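Local structure of putative glycosidase ph117-related (Bacteroides thetaiotaomicron, 5A7V) at residues 40-54 against 361-375. The protein probably acts on beta-mannosides as a GH130 family glycosidase or phosphorylase, holding mannose sugars in its pocket. Residues are numbered along the deposited sequence; the frame is centred on the assembly and turned at random.
Sequences GGFERPQGANPVISP and LYYGCADSKVGMAIY. With MAN (alpha-D-mannopyranose), chain E; SO4 (sulfate ion), chain F.
Asn49 fills the place of a backbone partner for Met372: its OD1 accepts from Met372 N at 2.9 Å, and its ND2 gives a hydrogen to Met372 O, also at 2.9 Å, in the carbonyl plane and on a lone pair. One amide thus satisfies both polar backbone atoms of an edge-strand residue, and the two bonds fix which way round the amide lies. Tyr363 OH comes near ND2 at a poor angle and bonds instead to Glu337, which also forms a salt bridge with Arg44. On either side of Asn49 the main chains pair directly. Glu43 and Ile374 exchange two hydrogen bonds, the one from Glu43 N to Ile374 O measuring 2.8 Å. Beyond the cis-proline Pro50, Val370 N donates to Ile52 O at 3.0 Å, while Val370 O takes Val51 N and, weakly, Ile52 N, so Val51 and Ile52 both lie opposite Val370, a classic beta bulge. Ser53 N donates to O2 of a sulfate ion, probably from the crystallisation liquor, which Arg122 also binds. Apolar groups close the far end: with its CG beside the backbone N (chi1 -66°), the Phe42 ring lies between Leu361 CD2 over one face and Tyr375 CB over the other. Residues 40-54, not themselves a regular strand, run along outer strand 369-375 of a three-stranded antiparallel sheet, consistent with a blade of the five-bladed GH130 beta-propeller; the turn before that strand carries Asp367, whose OD1 and OD2 accept hydrogen bonds from mannose O4 and O6.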
ATOM      1  N   GLY A  40       2.733  12.640 -10.423  1.00  9.76           N
ATOM      2  CA  GLY A  40       1.359  13.119 -10.508  1.00  9.84           C
ATOM      3  C   GLY A  40       1.178  14.286 -11.432  1.00 10.43           C
ATOM      4  O   GLY A  40       2.139  14.804 -12.002  1.00 11.75           O
ATOM      5  N   GLY A  41      -0.069  14.754 -11.575  1.00 10.42           N
ATOM      6  CA  GLY A  41      -1.230  14.193 -10.876  1.00  9.94           C
ATOM      7  C   GLY A  41      -1.738  12.867 -11.433  1.00  9.07           C
ATOM      8  O   GLY A  41      -1.431  12.523 -12.585  1.00 11.50           O
ATOM      9  N   PHE A  42      -2.458  12.129 -10.584  1.00  9.84           N
ATOM     10  CA  PHE A  42      -3.120  10.884 -10.955  1.00  9.82           C
ATOM     11  C   PHE A  42      -4.605  11.147 -11.179  1.00 10.60           C
ATOM     12  O   PHE A  42      -5.337  11.456 -10.216  1.00 12.92           O
ATOM     13  CB  PHE A  42      -2.917   9.836  -9.883  1.00 10.37           C
ATOM     14  CG  PHE A  42      -1.479   9.378  -9.723  1.00  9.51           C
ATOM     15  CD1 PHE A  42      -0.553  10.119  -8.999  1.00  9.97           C
ATOM     16  CD2 PHE A  42      -1.065   8.170 -10.285  1.00  9.78           C
ATOM     17  CE1 PHE A  42       0.745   9.676  -8.855  1.00 10.63           C
ATOM     18  CE2 PHE A  42       0.236   7.716 -10.127  1.00 10.70           C
ATOM     19  CZ  PHE A  42       1.150   8.459  -9.415  1.00 10.89           C
ATOM     20  N   GLU A  43      -5.060  10.977 -12.422  1.00 10.88           N
ATOM     21  CA  GLU A  43      -6.422  11.287 -12.783  1.00 12.63           C
ATOM     22  C   GLU A  43      -7.269  10.017 -12.757  1.00 12.31           C
ATOM     23  O   GLU A  43      -6.923   9.000 -13.365  1.00 12.60           O
ATOM     24  CB  GLU A  43      -6.439  11.926 -14.160  1.00 15.68           C
ATOM     25  CG  GLU A  43      -7.804  12.342 -14.648  1.00 21.02           C
ATOM     26  CD  GLU A  43      -7.780  13.162 -15.925  1.00 30.21           C
ATOM     27  OE1 GLU A  43      -6.727  13.595 -16.412  1.00 34.69           O
ATOM     28  OE2 GLU A  43      -8.869  13.410 -16.422  1.00 40.08           O
ATOM     29  N   ARG A  44      -8.415  10.077 -12.079  1.00 12.46           N
ATOM     30  CA  ARG A  44      -9.382   8.988 -12.047  1.00 12.20           C
ATOM     31  C   ARG A  44     -10.082   8.934 -13.410  1.00 14.00           C
ATOM     32  O   ARG A  44     -10.627   9.954 -13.866  1.00 17.96           O
ATOM     33  CB  ARG A  44     -10.403   9.275 -10.968  1.00 11.40           C
ATOM     34  CG  ARG A  44      -9.845   9.320  -9.543  1.00 10.96           C
ATOM     35  CD  ARG A  44     -10.822  10.078  -8.627  1.00 11.34           C
ATOM     36  NE  ARG A  44     -10.393  10.269  -7.238  1.00 10.76           N
ATOM     37  CZ  ARG A  44      -9.565  11.240  -6.823  1.00 10.13           C
ATOM     38  NH1 ARG A  44      -9.056  12.110  -7.674  1.00 10.56           N
ATOM     39  NH2 ARG A  44      -9.306  11.350  -5.544  1.00 11.07           N
ATOM     40  N   PRO A  45     -10.111   7.778 -14.056  1.00 17.53           N
ATOM     41  CA  PRO A  45     -10.786   7.795 -15.369  1.00 19.03           C
ATOM     42  C   PRO A  45     -12.298   7.938 -15.217  1.00 17.81           C
ATOM     43  O   PRO A  45     -12.877   7.361 -14.344  1.00 18.39           O
ATOM     44  CB  PRO A  45     -10.386   6.461 -15.983  1.00 23.38           C
ATOM     45  CG  PRO A  45      -9.093   6.135 -15.304  1.00 21.59           C
ATOM     46  CD  PRO A  45      -9.320   6.590 -13.864  1.00 19.45           C
ATOM     47  N   GLN A  46     -12.882   8.724 -16.099  1.00 20.30           N
ATOM     48  CA  GLN A  46     -14.278   9.118 -15.999  1.00 24.76           C
ATOM     49  C   GLN A  46     -15.131   7.882 -15.891  1.00 25.44           C
ATOM     50  O   GLN A  46     -15.036   6.997 -16.725  1.00 27.34           O
ATOM     51  CB  GLN A  46     -14.680   9.931 -17.241  1.00 31.86           C
ATOM     52  CG  GLN A  46     -14.671  11.439 -17.027  1.00 45.97           C
ATOM     53  CD  GLN A  46     -16.004  11.947 -16.522  1.00 56.74           C
ATOM     54  OE1 GLN A  46     -17.020  11.847 -17.224  1.00 69.11           O
ATOM     55  NE2 GLN A  46     -16.019  12.492 -15.301  1.00 71.57           N
ATOM     56  N   GLY A  47     -15.895   7.804 -14.805  1.00 31.22           N
ATOM     57  CA  GLY A  47     -16.859   6.726 -14.726  1.00 29.42           C
ATOM     58  C   GLY A  47     -16.358   5.368 -14.316  1.00 34.24           C
ATOM     59  O   GLY A  47     -17.165   4.484 -14.126  1.00 47.73           O
ATOM     60  N   ALA A  48     -15.045   5.192 -14.186  1.00 29.53           N
ATOM     61  CA  ALA A  48     -14.437   3.872 -13.987  1.00 31.18           C
ATOM     62  C   ALA A  48     -14.606   3.389 -12.546  1.00 21.08           C
ATOM     63  O   ALA A  48     -14.926   2.230 -12.271  1.00 24.04           O
ATOM     64  CB  ALA A  48     -12.950   3.940 -14.289  1.00 32.45           C
ATOM     65  N   ASN A  49     -14.337   4.274 -11.605  1.00 14.60           N
ATOM     66  CA  ASN A  49     -14.246   3.831 -10.233  1.00 12.72           C
ATOM     67  C   ASN A  49     -15.598   3.660  -9.576  1.00 12.83           C
ATOM     68  O   ASN A  49     -16.526   4.433  -9.903  1.00 14.80           O
ATOM     69  CB  ASN A  49     -13.432   4.816  -9.391  1.00 11.84           C
ATOM     70  CG  ASN A  49     -11.911   4.718  -9.645  1.00 12.28           C
ATOM     71  OD1 ASN A  49     -11.374   3.657  -9.946  1.00 12.53           O
ATOM     72  ND2 ASN A  49     -11.232   5.795  -9.455  1.00 13.95           N
ATOM     73  N   PRO A  50     -15.704   2.753  -8.606  1.00 13.83           N
ATOM     74  CA  PRO A  50     -14.663   1.804  -8.192  1.00 14.29           C
ATOM     75  C   PRO A  50     -14.454   0.667  -9.196  1.00 13.81           C
ATOM     76  O   PRO A  50     -15.410   0.208  -9.833  1.00 15.27           O
ATOM     77  CB  PRO A  50     -15.211   1.233  -6.893  1.00 16.33           C
ATOM     78  CG  PRO A  50     -16.677   1.343  -7.012  1.00 17.65           C
ATOM     79  CD  PRO A  50     -16.935   2.598  -7.805  1.00 16.66           C
ATOM     80  N   VAL A  51     -13.210   0.223  -9.335  1.00 12.58           N
ATOM     81  CA  VAL A  51     -12.911  -0.815 -10.308  1.00 13.68           C
ATOM     82  C   VAL A  51     -13.135  -2.200  -9.752  1.00 13.33           C
ATOM     83  O   VAL A  51     -13.332  -3.106 -10.559  1.00 15.82           O
ATOM     84  CB  VAL A  51     -11.521  -0.659 -10.948  1.00 15.31           C
ATOM     85  CG1 VAL A  51     -11.442   0.605 -11.788  1.00 18.16           C
ATOM     86  CG2 VAL A  51     -10.414  -0.718  -9.917  1.00 17.60           C
ATOM     87  N   ILE A  52     -13.047  -2.403  -8.434  1.00 12.66           N
ATOM     88  CA  ILE A  52     -13.336  -3.685  -7.787  1.00 12.86           C
ATOM     89  C   ILE A  52     -14.244  -3.420  -6.578  1.00 11.85           C
ATOM     90  O   ILE A  52     -13.879  -2.636  -5.709  1.00 12.41           O
ATOM     91  CB  ILE A  52     -12.066  -4.491  -7.398  1.00 14.77           C
ATOM     92  CG1 ILE A  52     -11.180  -4.765  -8.650  1.00 18.33           C
ATOM     93  CG2 ILE A  52     -12.458  -5.771  -6.666  1.00 14.47           C
ATOM     94  CD1 ILE A  52      -9.798  -5.296  -8.410  1.00 20.09           C
ATOM     95  N   SER A  53     -15.405  -4.087  -6.562  1.00 12.02           N
ATOM     96  CA  SER A  53     -16.378  -3.998  -5.499  1.00 12.39           C
ATOM     97  C   SER A  53     -16.710  -5.411  -4.981  1.00 12.18           C
ATOM     98  O   SER A  53     -16.503  -6.404  -5.714  1.00 12.87           O
ATOM     99  CB  SER A  53     -17.684  -3.357  -5.999  1.00 13.80           C
ATOM    100  OG  SER A  53     -17.476  -2.022  -6.444  1.00 15.53           O
ATOM    101  N   PRO A  54     -17.276  -5.514  -3.780  1.00 12.19           N
ATOM    102  CA  PRO A  54     -17.684  -6.809  -3.262  1.00 12.62           C
ATOM    103  C   PRO A  54     -18.657  -7.568  -4.157  1.00 12.76           C
ATOM    104  O   PRO A  54     -19.436  -6.957  -4.925  1.00 15.25           O
ATOM    105  CB  PRO A  54     -18.343  -6.481  -1.926  1.00 12.81           C
ATOM    106  CG  PRO A  54     -17.721  -5.227  -1.512  1.00 15.93           C
ATOM    107  CD  PRO A  54     -17.409  -4.458  -2.763  1.00 14.02           C
ATOM    108  N   LEU A 361      -2.069   3.813 -10.561  1.00  9.46           N
ATOM    109  CA  LEU A 361      -2.123   3.791  -9.094  1.00 10.03           C
ATOM    110  C   LEU A 361      -3.367   3.068  -8.640  1.00  9.83           C
ATOM    111  O   LEU A 361      -4.464   3.376  -9.160  1.00 11.25           O
ATOM    112  CB  LEU A 361      -2.159   5.248  -8.618  1.00 10.44           C
ATOM    113  CG  LEU A 361      -2.156   5.478  -7.104  1.00 10.90           C
ATOM    114  CD1 LEU A 361      -0.869   5.063  -6.448  1.00 11.87           C
ATOM    115  CD2 LEU A 361      -2.437   6.943  -6.855  1.00 11.53           C
ATOM    116  N   TYR A 362      -3.222   2.162  -7.684  1.00  8.32           N
ATOM    117  CA  TYR A 362      -4.333   1.373  -7.127  1.00  9.06           C
ATOM    118  C   TYR A 362      -4.408   1.619  -5.635  1.00  9.03           C
ATOM    119  O   TYR A 362      -3.376   1.630  -4.944  1.00  9.00           O
ATOM    120  CB  TYR A 362      -4.164  -0.143  -7.443  1.00  9.10           C
ATOM    121  CG  TYR A 362      -4.309  -0.370  -8.943  1.00  9.83           C
ATOM    122  CD1 TYR A 362      -5.544  -0.553  -9.502  1.00 10.39           C
ATOM    123  CD2 TYR A 362      -3.203  -0.380  -9.792  1.00 10.01           C
ATOM    124  CE1 TYR A 362      -5.716  -0.683 -10.876  1.00 11.35           C
ATOM    125  CE2 TYR A 362      -3.371  -0.479 -11.157  1.00 11.08           C
ATOM    126  CZ  TYR A 362      -4.625  -0.618 -11.708  1.00 10.94           C
ATOM    127  OH  TYR A 362      -4.769  -0.671 -13.080  1.00 13.60           O
ATOM    128  N   TYR A 363      -5.628   1.862  -5.148  1.00  8.43           N
ATOM    129  CA  TYR A 363      -5.805   2.306  -3.782  1.00  8.59           C
ATOM    130  C   TYR A 363      -7.108   1.767  -3.182  1.00  8.03           C
ATOM    131  O   TYR A 363      -8.091   1.493  -3.891  1.00  9.89           O
ATOM    132  CB  TYR A 363      -5.740   3.845  -3.686  1.00  8.89           C
ATOM    133  CG  TYR A 363      -6.702   4.558  -4.573  1.00  9.10           C
ATOM    134  CD1 TYR A 363      -6.410   4.872  -5.879  1.00  9.97           C
ATOM    135  CD2 TYR A 363      -7.968   4.974  -4.082  1.00  8.73           C
ATOM    136  CE1 TYR A 363      -7.341   5.552  -6.693  1.00  9.64           C
ATOM    137  CE2 TYR A 363      -8.855   5.646  -4.879  1.00  9.96           C
ATOM    138  CZ  TYR A 363      -8.550   5.978  -6.164  1.00  9.89           C
ATOM    139  OH  TYR A 363      -9.416   6.672  -6.977  1.00 11.27           O
ATOM    140  N   GLY A 364      -7.105   1.630  -1.855  1.00  7.94           N
ATOM    141  CA  GLY A 364      -8.366   1.389  -1.126  1.00  8.94           C
ATOM    142  C   GLY A 364      -9.210   2.651  -0.999  1.00  9.06           C
ATOM    143  O   GLY A 364      -8.667   3.735  -0.787  1.00  9.61           O
ATOM    144  N   CYS A 365     -10.515   2.447  -1.111  1.00  8.70           N
ATOM    145  CA  CYS A 365     -11.493   3.538  -0.963  1.00  9.41           C
ATOM    146  C   CYS A 365     -12.280   3.305   0.310  1.00  8.99           C
ATOM    147  O   CYS A 365     -13.181   2.440   0.331  1.00  9.85           O
ATOM    148  CB  CYS A 365     -12.450   3.541  -2.143  1.00 10.47           C
ATOM    149  SG  CYS A 365     -11.661   3.809  -3.772  1.00 11.72           S
ATOM    150  N   ALA A 366     -11.930   4.054   1.348  1.00  9.41           N
ATOM    151  CA  ALA A 366     -12.636   4.008   2.628  1.00  9.51           C
ATOM    152  C   ALA A 366     -12.815   2.579   3.176  1.00  9.42           C
ATOM    153  O   ALA A 366     -13.819   2.279   3.818  1.00  9.71           O
ATOM    154  CB  ALA A 366     -13.960   4.766   2.576  1.00 10.66           C
ATOM    155  N   ASP A 367     -11.778   1.748   3.009  1.00  9.36           N
ATOM    156  CA  ASP A 367     -11.798   0.358   3.457  1.00 10.04           C
ATOM    157  C   ASP A 367     -12.974  -0.477   2.875  1.00  9.58           C
ATOM    158  O   ASP A 367     -13.382  -1.464   3.457  1.00 10.74           O
ATOM    159  CB  ASP A 367     -11.733   0.177   4.991  1.00 10.44           C
ATOM    160  CG  ASP A 367     -10.455   0.647   5.661  1.00 10.58           C
ATOM    161  OD1 ASP A 367      -9.520   1.173   5.019  1.00 11.79           O
ATOM    162  OD2 ASP A 367     -10.382   0.416   6.928  1.00 12.30           O
ATOM    163  N   SER A 368     -13.454  -0.067   1.691  1.00  9.20           N
ATOM    164  CA  SER A 368     -14.630  -0.697   1.093  1.00  9.60           C
ATOM    165  C   SER A 368     -14.510  -1.125  -0.371  1.00 10.19           C
ATOM    166  O   SER A 368     -15.104  -2.146  -0.745  1.00 10.80           O
ATOM    167  CB  SER A 368     -15.865   0.188   1.277  1.00 11.42           C
ATOM    168  OG  SER A 368     -16.301   0.132   2.658  1.00 13.62           O
ATOM    169  N   LYS A 369     -13.848  -0.309  -1.185  1.00  9.69           N
ATOM    170  CA  LYS A 369     -13.728  -0.514  -2.633  1.00  9.84           C
ATOM    171  C   LYS A 369     -12.266  -0.414  -3.057  1.00  9.64           C
ATOM    172  O   LYS A 369     -11.431   0.147  -2.312  1.00  9.68           O
ATOM    173  CB  LYS A 369     -14.606   0.480  -3.445  1.00 11.40           C
ATOM    174  CG  LYS A 369     -16.080   0.593  -2.979  1.00 13.64           C
ATOM    175  CD  LYS A 369     -16.840  -0.651  -3.349  1.00 15.76           C
ATOM    176  CE  LYS A 369     -18.374  -0.601  -3.366  1.00 20.64           C
ATOM    177  NZ  LYS A 369     -18.963  -0.430  -2.046  1.00 23.78           N
ATOM    178  N   VAL A 370     -11.995  -0.803  -4.299  1.00  9.23           N
ATOM    179  CA  VAL A 370     -10.703  -0.511  -4.945  1.00  9.38           C
ATOM    180  C   VAL A 370     -10.900   0.546  -6.024  1.00  9.14           C
ATOM    181  O   VAL A 370     -11.794   0.399  -6.890  1.00 10.53           O
ATOM    182  CB  VAL A 370     -10.071  -1.768  -5.605  1.00 10.21           C
ATOM    183  CG1 VAL A 370      -8.764  -1.417  -6.339  1.00 10.85           C
ATOM    184  CG2 VAL A 370      -9.812  -2.841  -4.546  1.00 11.10           C
ATOM    185  N   GLY A 371     -10.049   1.569  -6.006  1.00  9.23           N
ATOM    186  CA  GLY A 371     -10.040   2.594  -7.030  1.00  9.97           C
ATOM    187  C   GLY A 371      -8.712   2.604  -7.760  1.00  9.06           C
ATOM    188  O   GLY A 371      -7.696   2.065  -7.272  1.00  9.86           O
ATOM    189  N   MET A 372      -8.716   3.274  -8.911  1.00  9.18           N
ATOM    190  CA  MET A 372      -7.501   3.495  -9.668  1.00 10.04           C
ATOM    191  C   MET A 372      -7.426   4.917 -10.211  1.00  9.54           C
ATOM    192  O   MET A 372      -8.468   5.609 -10.361  1.00 10.65           O
ATOM    193  CB  MET A 372      -7.328   2.408 -10.717  1.00 13.89           C
ATOM    194  CG  MET A 372      -8.301   2.406 -11.809  1.00 16.79           C
ATOM    195  SD  MET A 372      -8.017   3.602 -13.120  1.00 19.40           S
ATOM    196  CE  MET A 372      -6.362   3.364 -13.554  1.00 19.90           C
ATOM    197  N   ALA A 373      -6.212   5.339 -10.546  1.00  9.49           N
ATOM    198  CA  ALA A 373      -5.997   6.635 -11.216  1.00 10.15           C
ATOM    199  C   ALA A 373      -4.677   6.559 -12.017  1.00 10.03           C
ATOM    200  O   ALA A 373      -3.824   5.690 -11.713  1.00 11.97           O
ATOM    201  CB  ALA A 373      -5.957   7.769 -10.183  1.00 10.31           C
ATOM    202  N   ILE A 374      -4.527   7.411 -13.023  1.00  9.60           N
ATOM    203  CA  ILE A 374      -3.390   7.332 -13.966  1.00 10.32           C
ATOM    204  C   ILE A 374      -2.614   8.642 -13.965  1.00  9.97           C
ATOM    205  O   ILE A 374      -3.198   9.721 -14.174  1.00 11.26           O
ATOM    206  CB  ILE A 374      -3.847   7.011 -15.404  1.00 12.74           C
ATOM    207  CG1 ILE A 374      -4.709   5.757 -15.462  1.00 14.18           C
ATOM    208  CG2 ILE A 374      -2.617   6.885 -16.330  1.00 14.06           C
ATOM    209  CD1 ILE A 374      -5.334   5.486 -16.819  1.00 16.39           C
ATOM    210  N   TYR A 375      -1.294   8.554 -13.781  1.00  9.80           N
ATOM    211  CA  TYR A 375      -0.359   9.653 -14.015  1.00 10.79           C
ATOM    212  C   TYR A 375       0.312   9.373 -15.355  1.00  9.43           C
ATOM    213  O   TYR A 375       1.036   8.361 -15.509  1.00 10.48           O
ATOM    214  CB  TYR A 375       0.670   9.755 -12.888  1.00 10.37           C
ATOM    215  CG  TYR A 375       1.913  10.546 -13.203  1.00  9.66           C
ATOM    216  CD1 TYR A 375       1.848  11.800 -13.796  1.00  9.77           C
ATOM    217  CD2 TYR A 375       3.184  10.019 -12.900  1.00 10.18           C
ATOM    218  CE1 TYR A 375       3.010  12.513 -14.067  1.00  9.50           C
ATOM    219  CE2 TYR A 375       4.325  10.731 -13.172  1.00 10.83           C
ATOM    220  CZ  TYR A 375       4.270  11.946 -13.771  1.00 10.23           C
ATOM    221  OH  TYR A 375       5.425  12.627 -13.988  1.00 11.86           O
TER
HETATM  222  C1  MAN E1386      -4.421   1.183   8.855  1.00 14.34           C
HETATM  223  C2  MAN E1386      -4.015   0.699   7.446  1.00 14.18           C
HETATM  224  C3  MAN E1386      -5.098  -0.036   6.633  1.00 13.00           C
HETATM  225  C4  MAN E1386      -6.463   0.664   6.760  1.00 12.88           C
HETATM  226  C5  MAN E1386      -6.420   1.900   7.678  1.00 15.05           C
HETATM  227  C6  MAN E1386      -7.823   2.498   7.932  1.00 15.04           C
HETATM  228  O1  MAN E1386      -3.571   2.360   9.337  1.00 14.66           O
HETATM  229  O2  MAN E1386      -2.896  -0.174   7.651  1.00 16.79           O
HETATM  230  O3  MAN E1386      -5.282  -1.374   7.054  1.00 12.61           O
HETATM  231  O4  MAN E1386      -6.867   0.976   5.442  1.00 12.37           O
HETATM  232  O5  MAN E1386      -5.836   1.462   8.945  1.00 13.86           O
HETATM  233  O6  MAN E1386      -8.635   1.535   8.617  1.00 13.68           O
HETATM  234  S   SO4 F1387     -17.147  -5.543 -10.324  1.00 23.84           S
HETATM  235  O1  SO4 F1387     -16.127  -6.545 -10.788  1.00 27.00           O
HETATM  236  O2  SO4 F1387     -16.621  -4.833  -9.134  1.00 20.74           O
HETATM  237  O3  SO4 F1387     -18.409  -6.259 -10.004  1.00 30.53           O
HETATM  238  O4  SO4 F1387     -17.402  -4.543 -11.403  1.00 31.16           O